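Local coordinates for protein putative TRAP PERIPLASMIC SOLUTE BINDING PROTEIN (Haemophilus influenzae, PDB 4PBQ) that binds L-gulonate in its ligand pocket and probably serves as the periplasmic solute receptor of a TRAP-type transport system, at residues I36-I41 and W266-K271; E52-H57 and F254-K259; N56-I61 and K248-I253. One frame throughout, in Å; residues are numbered along the deposited sequence.

All three contacts place the long helix 248-281 against helix 38-54 and the strand that follows. Contact 1 joins the start of helix 38-54 to residues 266-271, contact 2 joins the end of that helix to 254-259, and contact 3 joins the turn and strand 59-64 to 248-253, so the long helix is met in reverse order as the chain advances. Contacts 2 and 3 have centres about 5 Å apart and share N56 and H57; contact 1 lies about 19 Å from contact 2 and 24 Å from contact 3, between centres. Residues nearly 200 or more apart are thereby brought together, apolar in contact 1, nearer the chain's centre, and charged in contacts 2 and 3 farther out.

Contact 1: residues I36-I41 and W266-K271; sequences IHPSHI and WELAIK
P38, in the first turn of helix 38-54, packs its ring against L268 and A269 of helix 248-281, and the two backbones come close here, with 5.5 Å between P38 CA and A269 CA. P38 CB meets the branch point of the leucine, 3.8 Å from L268 CG, while P38 CG lies over the backbone at 3.9 Å from A269 CA; A269 CB adds a longer touch to P38 CB. With its CG anti to the backbone N (chi1 -176°), L268 reaches across to the proline, and CD2 settles against both P38 CA and P38 CB.

This inner part is tight, and M210 of helix 209-214 also touches the proline. Toward solvent the contact thins to I41 against L268, closest at I41 CG2 and L268 CD2, 3.8 Å apart, between partly exposed side chains that cross at about a right angle. Just before P38, H37 caps the helix: ND1 accepts from S39 N at 3.2 Å, the donor lying 30° out of the imidazole plane. The P38 side chain lies about 13 Å from the bound L-gulonate. No hydrogen bond joins the two segments, so their joining rests on apolar packing.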
loop_
_atom_site.group_PDB
_atom_site.type_symbol
_atom_site.label_atom_id
_atom_site.label_comp_id
_atom_site.label_asym_id
_atom_site.label_seq_id
_atom_site.Cartn_x
_atom_site.Cartn_y
_atom_site.Cartn_z
ATOM N N ILE A 36 0.246 9.858 -12.387
ATOM C CA ILE A 36 -1.157 9.733 -12.753
ATOM C C ILE A 36 -1.898 8.724 -11.880
ATOM O O ILE A 36 -3.066 8.414 -12.121
ATOM C CB ILE A 36 -1.378 9.454 -14.255
ATOM C CG1 ILE A 36 -0.567 8.260 -14.741
ATOM C CG2 ILE A 36 -1.020 10.691 -15.066
ATOM C CD1 ILE A 36 -1.033 6.953 -14.184
ATOM N N HIS A 37 -1.228 8.229 -10.845
ATOM C CA HIS A 37 -1.935 7.434 -9.842
ATOM C C HIS A 37 -2.968 8.329 -9.120
ATOM O O HIS A 37 -2.718 9.524 -8.875
ATOM C CB HIS A 37 -0.924 6.827 -8.845
ATOM C CG HIS A 37 -1.510 5.779 -7.964
ATOM N ND1 HIS A 37 -2.019 6.062 -6.718
ATOM C CD2 HIS A 37 -1.663 4.445 -8.144
ATOM C CE1 HIS A 37 -2.460 4.946 -6.166
ATOM N NE2 HIS A 37 -2.270 3.959 -7.017
ATOM N N PRO A 38 -4.112 7.759 -8.725
ATOM C CA PRO A 38 -5.086 8.599 -7.987
ATOM C C PRO A 38 -4.564 9.323 -6.742
ATOM O O PRO A 38 -5.007 10.431 -6.439
ATOM C CB PRO A 38 -6.183 7.593 -7.613
ATOM C CG PRO A 38 -6.176 6.630 -8.786
ATOM C CD PRO A 38 -4.686 6.455 -9.082
ATOM N N SER A 39 -3.653 8.709 -6.007
ATOM C CA SER A 39 -3.006 9.378 -4.880
ATOM C C SER A 39 -2.309 10.669 -5.307
ATOM O O SER A 39 -2.400 11.692 -4.619
ATOM C CB SER A 39 -2.016 8.431 -4.152
ATOM O OG SER A 39 -0.980 8.015 -5.014
ATOM N N HIS A 40 -1.635 10.655 -6.449
ATOM C CA HIS A 40 -0.905 11.835 -6.869
ATOM C C HIS A 40 -1.870 12.913 -7.304
ATOM O O HIS A 40 -1.697 14.069 -6.952
ATOM C CB HIS A 40 0.042 11.558 -8.030
ATOM C CG HIS A 40 0.970 12.699 -8.308
ATOM N ND1 HIS A 40 2.135 12.891 -7.608
ATOM C CD2 HIS A 40 0.896 13.725 -9.183
ATOM C CE1 HIS A 40 2.739 13.989 -8.027
ATOM N NE2 HIS A 40 2.004 14.513 -8.986
ATOM N N ILE A 41 -2.870 12.514 -8.082
ATOM C CA ILE A 41 -3.876 13.447 -8.584
ATOM C C ILE A 41 -4.594 14.104 -7.416
ATOM O O ILE A 41 -4.768 15.320 -7.395
ATOM C CB ILE A 41 -4.880 12.716 -9.504
ATOM C CG1 ILE A 41 -4.185 12.294 -10.811
ATOM C CG2 ILE A 41 -6.037 13.605 -9.863
ATOM C CD1 ILE A 41 -4.978 11.310 -11.646
ATOM N N TRP A 266 -10.036 7.873 -2.140
ATOM C CA TRP A 266 -10.790 6.608 -2.129
ATOM C C TRP A 266 -11.739 6.551 -3.318
ATOM O O TRP A 266 -11.753 5.582 -4.044
ATOM C CB TRP A 266 -11.558 6.405 -0.823
ATOM C CG TRP A 266 -10.695 5.813 0.248
ATOM C CD1 TRP A 266 -9.985 6.497 1.199
ATOM C CD2 TRP A 266 -10.412 4.406 0.470
ATOM N NE1 TRP A 266 -9.266 5.611 1.989
ATOM C CE2 TRP A 266 -9.534 4.329 1.579
ATOM C CE3 TRP A 266 -10.832 3.211 -0.147
ATOM C CZ2 TRP A 266 -9.045 3.114 2.063
ATOM C CZ3 TRP A 266 -10.350 2.008 0.342
ATOM C CH2 TRP A 266 -9.476 1.973 1.446
ATOM N N GLU A 267 -12.528 7.608 -3.502
ATOM C CA GLU A 267 -13.464 7.686 -4.613
ATOM C C GLU A 267 -12.771 7.521 -5.966
ATOM O O GLU A 267 -13.208 6.723 -6.818
ATOM C CB GLU A 267 -14.211 9.028 -4.542
ATOM C CG GLU A 267 -15.198 9.280 -5.663
ATOM C CD GLU A 267 -15.995 10.563 -5.465
ATOM O OE1 GLU A 267 -15.388 11.651 -5.360
ATOM O OE2 GLU A 267 -17.236 10.472 -5.407
ATOM N N LEU A 268 -11.704 8.283 -6.183
ATOM C CA LEU A 268 -10.980 8.237 -7.439
ATOM C C LEU A 268 -10.279 6.886 -7.648
ATOM O O LEU A 268 -10.236 6.349 -8.763
ATOM C CB LEU A 268 -9.958 9.381 -7.485
ATOM C CG LEU A 268 -9.214 9.481 -8.816
ATOM C CD1 LEU A 268 -10.175 9.692 -9.977
ATOM C CD2 LEU A 268 -8.188 10.618 -8.794
ATOM N N ALA A 269 -9.751 6.333 -6.572
ATOM C CA ALA A 269 -9.051 5.069 -6.660
ATOM C C ALA A 269 -10.011 3.931 -7.020
ATOM O O ALA A 269 -9.694 3.100 -7.864
ATOM C CB ALA A 269 -8.303 4.776 -5.341
ATOM N N ILE A 270 -11.180 3.892 -6.386
ATOM C CA ILE A 270 -12.158 2.874 -6.717
ATOM C C ILE A 270 -12.599 2.988 -8.184
ATOM O O ILE A 270 -12.631 1.982 -8.909
ATOM C CB ILE A 270 -13.344 2.920 -5.737
ATOM C CG1 ILE A 270 -12.848 2.484 -4.356
ATOM C CG2 ILE A 270 -14.498 2.033 -6.214
ATOM C CD1 ILE A 270 -13.770 2.870 -3.222
ATOM N N LYS A 271 -12.902 4.208 -8.624
ATOM C CA LYS A 271 -13.316 4.472 -9.995
ATOM C C LYS A 271 -12.235 4.092 -10.999
ATOM O O LYS A 271 -12.522 3.448 -12.029
ATOM C CB LYS A 271 -13.699 5.953 -10.132
ATOM C CG LYS A 271 -14.115 6.401 -11.538
ATOM C CD LYS A 271 -14.314 7.913 -11.575
ATOM C CE LYS A 271 -14.482 8.419 -12.994
ATOM N NZ LYS A 271 -15.731 7.880 -13.589
#

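Contact 2: residues E52-H57 and F254-K259; sequences ENETNH and FEKAAK
The salt bridge between E54 and K256 spans the surface between a helix end and a helix side: E54 belongs to the last turn of helix 38-54, closed by a Schellman motif, and K256 to the long helix 248-281 of this family 7 solute-binding protein.

Among the polar interactions, this ion pair is the one that crosses between the segments. The two side chains meet at about a right angle. K256 is fully extended, its CG anti to the backbone N (chi1 176°), and carries the ammonium group out to the carboxylate; E54, also extended beyond CG, comes to meet it. Both residues are exposed, so water probably weakens the attraction.

Backbone bonds end the helix just after E54. In the Schellman motif H57 N donates to E52 O at 2.9 Å, and a weak bond runs from N56 N to N53 O at 3.4 Å, with N56 as the C-prime residue at positive phi (55°). The ring of H57 folds back so that E52 O sits 3.4 Å above its centre.

Apolar packing here is with neighbouring parts of the two helices. T55 CG2 and F254 CE1 stay 5.0 Å apart, but I253 touches both E54 and T55, and A257 rests on F47, T50 and I51 of helix 38-54.

At the bridge itself, K256 NZ donates to E54 OE1 over 3.0 Å from the syn side, 21° out of the carboxylate plane, while E54 OE2 stays farther off at 3.7 Å from K256 NZ.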
loop_
_atom_site.group_PDB
_atom_site.type_symbol
_atom_site.label_atom_id
_atom_site.label_comp_id
_atom_site.label_asym_id
_atom_site.label_seq_id
_atom_site.Cartn_x
_atom_site.Cartn_y
_atom_site.Cartn_z
ATOM N N GLU A 52 -1.903 25.218 0.396
ATOM C CA GLU A 52 -1.191 26.392 -0.123
ATOM C C GLU A 52 -2.144 27.593 -0.180
ATOM O O GLU A 52 -1.775 28.720 0.174
ATOM C CB GLU A 52 -0.581 26.065 -1.496
ATOM C CG GLU A 52 0.537 25.019 -1.394
ATOM C CD GLU A 52 1.241 24.712 -2.712
ATOM O OE1 GLU A 52 0.800 25.179 -3.786
ATOM O OE2 GLU A 52 2.254 23.978 -2.669
ATOM N N ASN A 53 -3.379 27.366 -0.598
ATOM C CA ASN A 53 -4.343 28.471 -0.642
ATOM C C ASN A 53 -4.803 28.960 0.728
ATOM O O ASN A 53 -4.855 30.161 0.989
ATOM C CB ASN A 53 -5.565 28.090 -1.470
ATOM C CG ASN A 53 -5.285 28.075 -2.956
ATOM O OD1 ASN A 53 -4.591 28.946 -3.476
ATOM N ND2 ASN A 53 -5.848 27.096 -3.653
ATOM N N GLU A 54 -5.174 28.041 1.598
ATOM C CA GLU A 54 -5.794 28.412 2.855
ATOM C C GLU A 54 -4.803 28.806 3.957
ATOM O O GLU A 54 -5.214 29.240 5.032
ATOM C CB GLU A 54 -6.756 27.303 3.288
ATOM C CG GLU A 54 -7.839 27.096 2.234
ATOM C CD GLU A 54 -8.926 26.092 2.596
ATOM O OE1 GLU A 54 -9.120 25.826 3.799
ATOM O OE2 GLU A 54 -9.589 25.586 1.646
ATOM N N THR A 55 -3.501 28.687 3.689
ATOM C CA THR A 55 -2.496 29.210 4.614
ATOM C C THR A 55 -1.781 30.428 4.036
ATOM O O THR A 55 -0.659 30.750 4.432
ATOM C CB THR A 55 -1.429 28.158 4.990
ATOM O OG1 THR A 55 -0.572 27.886 3.863
ATOM C CG2 THR A 55 -2.075 26.888 5.495
ATOM N N ASN A 56 -2.416 31.115 3.093
ATOM C CA ASN A 56 -1.802 32.320 2.537
ATOM C C ASN A 56 -0.408 31.995 1.995
ATOM O O ASN A 56 0.516 32.803 2.086
ATOM C CB ASN A 56 -1.711 33.394 3.628
ATOM C CG ASN A 56 -1.201 34.741 3.102
ATOM O OD1 ASN A 56 -1.366 35.068 1.926
ATOM N ND2 ASN A 56 -0.558 35.512 3.983
ATOM N N HIS A 57 -0.257 30.779 1.489
ATOM C CA HIS A 57 0.988 30.325 0.878
ATOM C C HIS A 57 2.203 30.274 1.830
ATOM O O HIS A 57 3.353 30.344 1.401
ATOM C CB HIS A 57 1.271 31.188 -0.348
ATOM C CG HIS A 57 0.287 30.971 -1.453
ATOM N ND1 HIS A 57 -0.854 31.734 -1.602
ATOM C CD2 HIS A 57 0.250 30.042 -2.439
ATOM C CE1 HIS A 57 -1.537 31.298 -2.646
ATOM N NE2 HIS A 57 -0.887 30.273 -3.170
ATOM N N PHE A 254 -4.076 21.596 7.657
ATOM C CA PHE A 254 -3.474 20.370 7.125
ATOM C C PHE A 254 -4.435 19.207 7.301
ATOM O O PHE A 254 -4.554 18.371 6.426
ATOM C CB PHE A 254 -2.156 20.019 7.833
ATOM C CG PHE A 254 -0.951 20.726 7.281
ATOM C CD1 PHE A 254 -0.809 22.098 7.425
ATOM C CD2 PHE A 254 0.037 20.009 6.612
ATOM C CE1 PHE A 254 0.307 22.760 6.905
ATOM C CE2 PHE A 254 1.155 20.630 6.105
ATOM C CZ PHE A 254 1.298 22.028 6.241
ATOM N N GLU A 255 -5.104 19.144 8.451
ATOM C CA GLU A 255 -6.047 18.045 8.714
ATOM C C GLU A 255 -7.280 18.112 7.805
ATOM O O GLU A 255 -7.766 17.079 7.342
ATOM C CB GLU A 255 -6.436 18.023 10.188
ATOM C CG GLU A 255 -5.274 17.596 11.076
ATOM C CD GLU A 255 -5.361 18.132 12.520
ATOM O OE1 GLU A 255 -6.284 18.896 12.858
ATOM O OE2 GLU A 255 -4.476 17.785 13.320
ATOM N N LYS A 256 -7.780 19.316 7.564
ATOM C CA LYS A 256 -8.878 19.534 6.607
ATOM C C LYS A 256 -8.466 19.033 5.227
ATOM O O LYS A 256 -9.210 18.352 4.533
ATOM C CB LYS A 256 -9.220 21.036 6.536
ATOM C CG LYS A 256 -10.298 21.405 5.497
ATOM C CD LYS A 256 -10.523 22.944 5.407
ATOM C CE LYS A 256 -11.570 23.320 4.372
ATOM N NZ LYS A 256 -11.892 24.776 4.390
ATOM N N ALA A 257 -7.259 19.389 4.825
ATOM C CA ALA A 257 -6.756 18.994 3.520
ATOM C C ALA A 257 -6.593 17.458 3.447
ATOM O O ALA A 257 -6.851 16.841 2.413
ATOM C CB ALA A 257 -5.462 19.706 3.243
ATOM N N ALA A 258 -6.151 16.856 4.535
ATOM C CA ALA A 258 -5.926 15.404 4.550
ATOM C C ALA A 258 -7.257 14.673 4.478
ATOM O O ALA A 258 -7.367 13.654 3.808
ATOM C CB ALA A 258 -5.164 14.991 5.804
ATOM N N LYS A 259 -8.263 15.188 5.178
ATOM C CA LYS A 259 -9.607 14.590 5.166
ATOM C C LYS A 259 -10.230 14.652 3.771
ATOM O O LYS A 259 -10.766 13.644 3.286
ATOM C CB LYS A 259 -10.506 15.283 6.180
ATOM C CG LYS A 259 -11.961 14.779 6.196
ATOM C CD LYS A 259 -12.770 15.472 7.288
ATOM C CE LYS A 259 -14.177 14.894 7.402
ATOM N NZ LYS A 259 -14.907 14.942 6.102
#

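Contact 3: residues N56-I61 and K248-I253; sequences NHKYEI and KEDQII
A single carboxylate oxygen, D250 OD2, takes bonds from two consecutive residues of the other segment, K58 and Y59, one an ammonium group, the other a phenol hydroxyl. The tyrosine bond is the shorter: Y59 OH donates to D250 OD2 over 2.7 Å, on the anti side and 24° out of the carboxylate plane. The oxygen also lies near the plane of the ring at its edge, 3.4 Å from Y59 CE1, and the ring and carboxylate planes stand 85° apart, nearly perpendicular.

K58 completes the grip with a salt bridge, K58 NZ to D250 OD2 at 3.1 Å, approaching almost straight in line with the C-O bond. With CG anti to the backbone N (chi1 177°), it has an extended chain that carries its alkyl part up to the aspartate, CE passing 3.6 Å from D250 OD2. A water also links the two side chains: it accepts from K58 NZ at 2.9 Å and gives a weak bond to D250 OD2. The two donors, one of them an ammonium group, would be expected to favour the anionic form of the aspartate.

The lysine is exposed, whereas the tyrosine is buried, so the contact runs from the surface inward. D250 lies in the first turn of helix 248-281. Y59 opens strand 59-64, which pairs in parallel with strand 25-30, and its ring touches T25 and I27 of that strand, I51 of helix 38-54, and I246 and P247 just ahead of the long helix, while meeting F254 edge-to-face.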
loop_
_atom_site.group_PDB
_atom_site.type_symbol
_atom_site.label_atom_id
_atom_site.label_comp_id
_atom_site.label_asym_id
_atom_site.label_seq_id
_atom_site.Cartn_x
_atom_site.Cartn_y
_atom_site.Cartn_z
ATOM N N ASN A 56 -2.416 31.115 3.093
ATOM C CA ASN A 56 -1.802 32.320 2.537
ATOM C C ASN A 56 -0.408 31.995 1.995
ATOM O O ASN A 56 0.516 32.803 2.086
ATOM C CB ASN A 56 -1.711 33.394 3.628
ATOM C CG ASN A 56 -1.201 34.741 3.102
ATOM O OD1 ASN A 56 -1.366 35.068 1.926
ATOM N ND2 ASN A 56 -0.558 35.512 3.983
ATOM N N HIS A 57 -0.257 30.779 1.489
ATOM C CA HIS A 57 0.988 30.325 0.878
ATOM C C HIS A 57 2.203 30.274 1.830
ATOM O O HIS A 57 3.353 30.344 1.401
ATOM C CB HIS A 57 1.271 31.188 -0.348
ATOM C CG HIS A 57 0.287 30.971 -1.453
ATOM N ND1 HIS A 57 -0.854 31.734 -1.602
ATOM C CD2 HIS A 57 0.250 30.042 -2.439
ATOM C CE1 HIS A 57 -1.537 31.298 -2.646
ATOM N NE2 HIS A 57 -0.887 30.273 -3.170
ATOM N N LYS A 58 1.927 30.083 3.116
ATOM C CA LYS A 58 2.958 29.970 4.156
ATOM C C LYS A 58 3.664 28.616 4.087
ATOM O O LYS A 58 4.796 28.459 4.574
ATOM C CB LYS A 58 2.289 30.095 5.516
ATOM C CG LYS A 58 3.204 29.918 6.707
ATOM C CD LYS A 58 2.446 30.180 8.003
ATOM C CE LYS A 58 3.321 29.978 9.235
ATOM N NZ LYS A 58 2.574 30.344 10.485
ATOM N N TYR A 59 2.963 27.637 3.520
ATOM C CA TYR A 59 3.520 26.300 3.283
ATOM C C TYR A 59 3.440 25.991 1.807
ATOM O O TYR A 59 2.461 26.314 1.149
ATOM C CB TYR A 59 2.766 25.202 4.072
ATOM C CG TYR A 59 2.733 25.500 5.532
ATOM C CD1 TYR A 59 1.753 26.318 6.051
ATOM C CD2 TYR A 59 3.709 25.015 6.387
ATOM C CE1 TYR A 59 1.720 26.648 7.384
ATOM C CE2 TYR A 59 3.687 25.343 7.739
ATOM C CZ TYR A 59 2.680 26.156 8.229
ATOM O OH TYR A 59 2.652 26.489 9.572
ATOM N N GLU A 60 4.464 25.325 1.301
ATOM C CA GLU A 60 4.449 24.807 -0.060
ATOM C C GLU A 60 4.630 23.313 0.022
ATOM O O GLU A 60 5.548 22.866 0.702
ATOM C CB GLU A 60 5.599 25.407 -0.872
ATOM C CG GLU A 60 5.712 24.829 -2.258
ATOM C CD GLU A 60 6.703 25.574 -3.128
ATOM O OE1 GLU A 60 7.872 25.144 -3.209
ATOM O OE2 GLU A 60 6.301 26.587 -3.737
ATOM N N ILE A 61 3.732 22.559 -0.612
ATOM C CA ILE A 61 3.798 21.102 -0.594
ATOM C C ILE A 61 4.338 20.659 -1.953
ATOM O O ILE A 61 3.599 20.662 -2.946
ATOM C CB ILE A 61 2.420 20.468 -0.357
ATOM C CG1 ILE A 61 1.691 21.117 0.837
ATOM C CG2 ILE A 61 2.569 18.950 -0.192
ATOM C CD1 ILE A 61 2.400 21.023 2.196
ATOM N N LYS A 248 -1.066 24.701 16.034
ATOM C CA LYS A 248 -2.344 24.021 15.920
ATOM C C LYS A 248 -3.295 24.680 14.911
ATOM O O LYS A 248 -3.998 23.992 14.173
ATOM C CB LYS A 248 -3.020 23.955 17.271
ATOM C CG LYS A 248 -4.337 23.222 17.266
ATOM C CD LYS A 248 -4.135 21.787 17.699
ATOM C CE LYS A 248 -5.443 21.043 17.828
ATOM N NZ LYS A 248 -5.175 19.578 17.891
ATOM N N GLU A 249 -3.328 26.002 14.873
ATOM C CA GLU A 249 -4.218 26.684 13.923
ATOM C C GLU A 249 -3.947 26.228 12.497
ATOM O O GLU A 249 -4.878 26.061 11.692
ATOM C CB GLU A 249 -4.004 28.196 13.957
ATOM C CG GLU A 249 -4.537 28.914 15.133
ATOM C CD GLU A 249 -4.552 30.415 14.896
ATOM O OE1 GLU A 249 -3.697 30.928 14.111
ATOM O OE2 GLU A 249 -5.445 31.061 15.486
ATOM N N ASP A 250 -2.662 26.056 12.173
ATOM C CA ASP A 250 -2.268 25.646 10.825
ATOM C C ASP A 250 -2.452 24.126 10.643
ATOM O O ASP A 250 -2.790 23.665 9.555
ATOM C CB ASP A 250 -0.813 26.038 10.534
ATOM C CG ASP A 250 -0.620 27.525 10.317
ATOM O OD1 ASP A 250 -1.618 28.257 10.140
ATOM O OD2 ASP A 250 0.557 27.963 10.299
ATOM N N GLN A 251 -2.223 23.357 11.715
ATOM C CA GLN A 251 -2.417 21.913 11.674
ATOM C C GLN A 251 -3.857 21.556 11.329
ATOM O O GLN A 251 -4.100 20.571 10.637
ATOM C CB GLN A 251 -2.040 21.269 13.004
ATOM C CG GLN A 251 -0.549 21.181 13.273
ATOM C CD GLN A 251 -0.255 20.456 14.568
ATOM O OE1 GLN A 251 -1.169 20.145 15.340
ATOM N NE2 GLN A 251 1.026 20.213 14.838
ATOM N N ILE A 252 -4.809 22.343 11.818
ATOM C CA ILE A 252 -6.219 22.140 11.496
ATOM C C ILE A 252 -6.456 22.245 9.983
ATOM O O ILE A 252 -7.250 21.483 9.413
ATOM C CB ILE A 252 -7.082 23.154 12.256
ATOM C CG1 ILE A 252 -7.179 22.731 13.720
ATOM C CG2 ILE A 252 -8.501 23.293 11.640
ATOM C CD1 ILE A 252 -7.598 23.874 14.653
ATOM N N ILE A 253 -5.739 23.164 9.331
ATOM C CA ILE A 253 -5.841 23.295 7.879
ATOM C C ILE A 253 -5.222 22.076 7.174
ATOM O O ILE A 253 -5.783 21.576 6.209
ATOM C CB ILE A 253 -5.200 24.596 7.393
ATOM C CG1 ILE A 253 -5.995 25.778 7.979
ATOM C CG2 ILE A 253 -5.225 24.661 5.879
ATOM C CD1 ILE A 253 -5.385 27.127 7.709
HETATM O O HOH W 1 -0.219 30.541 11.169
#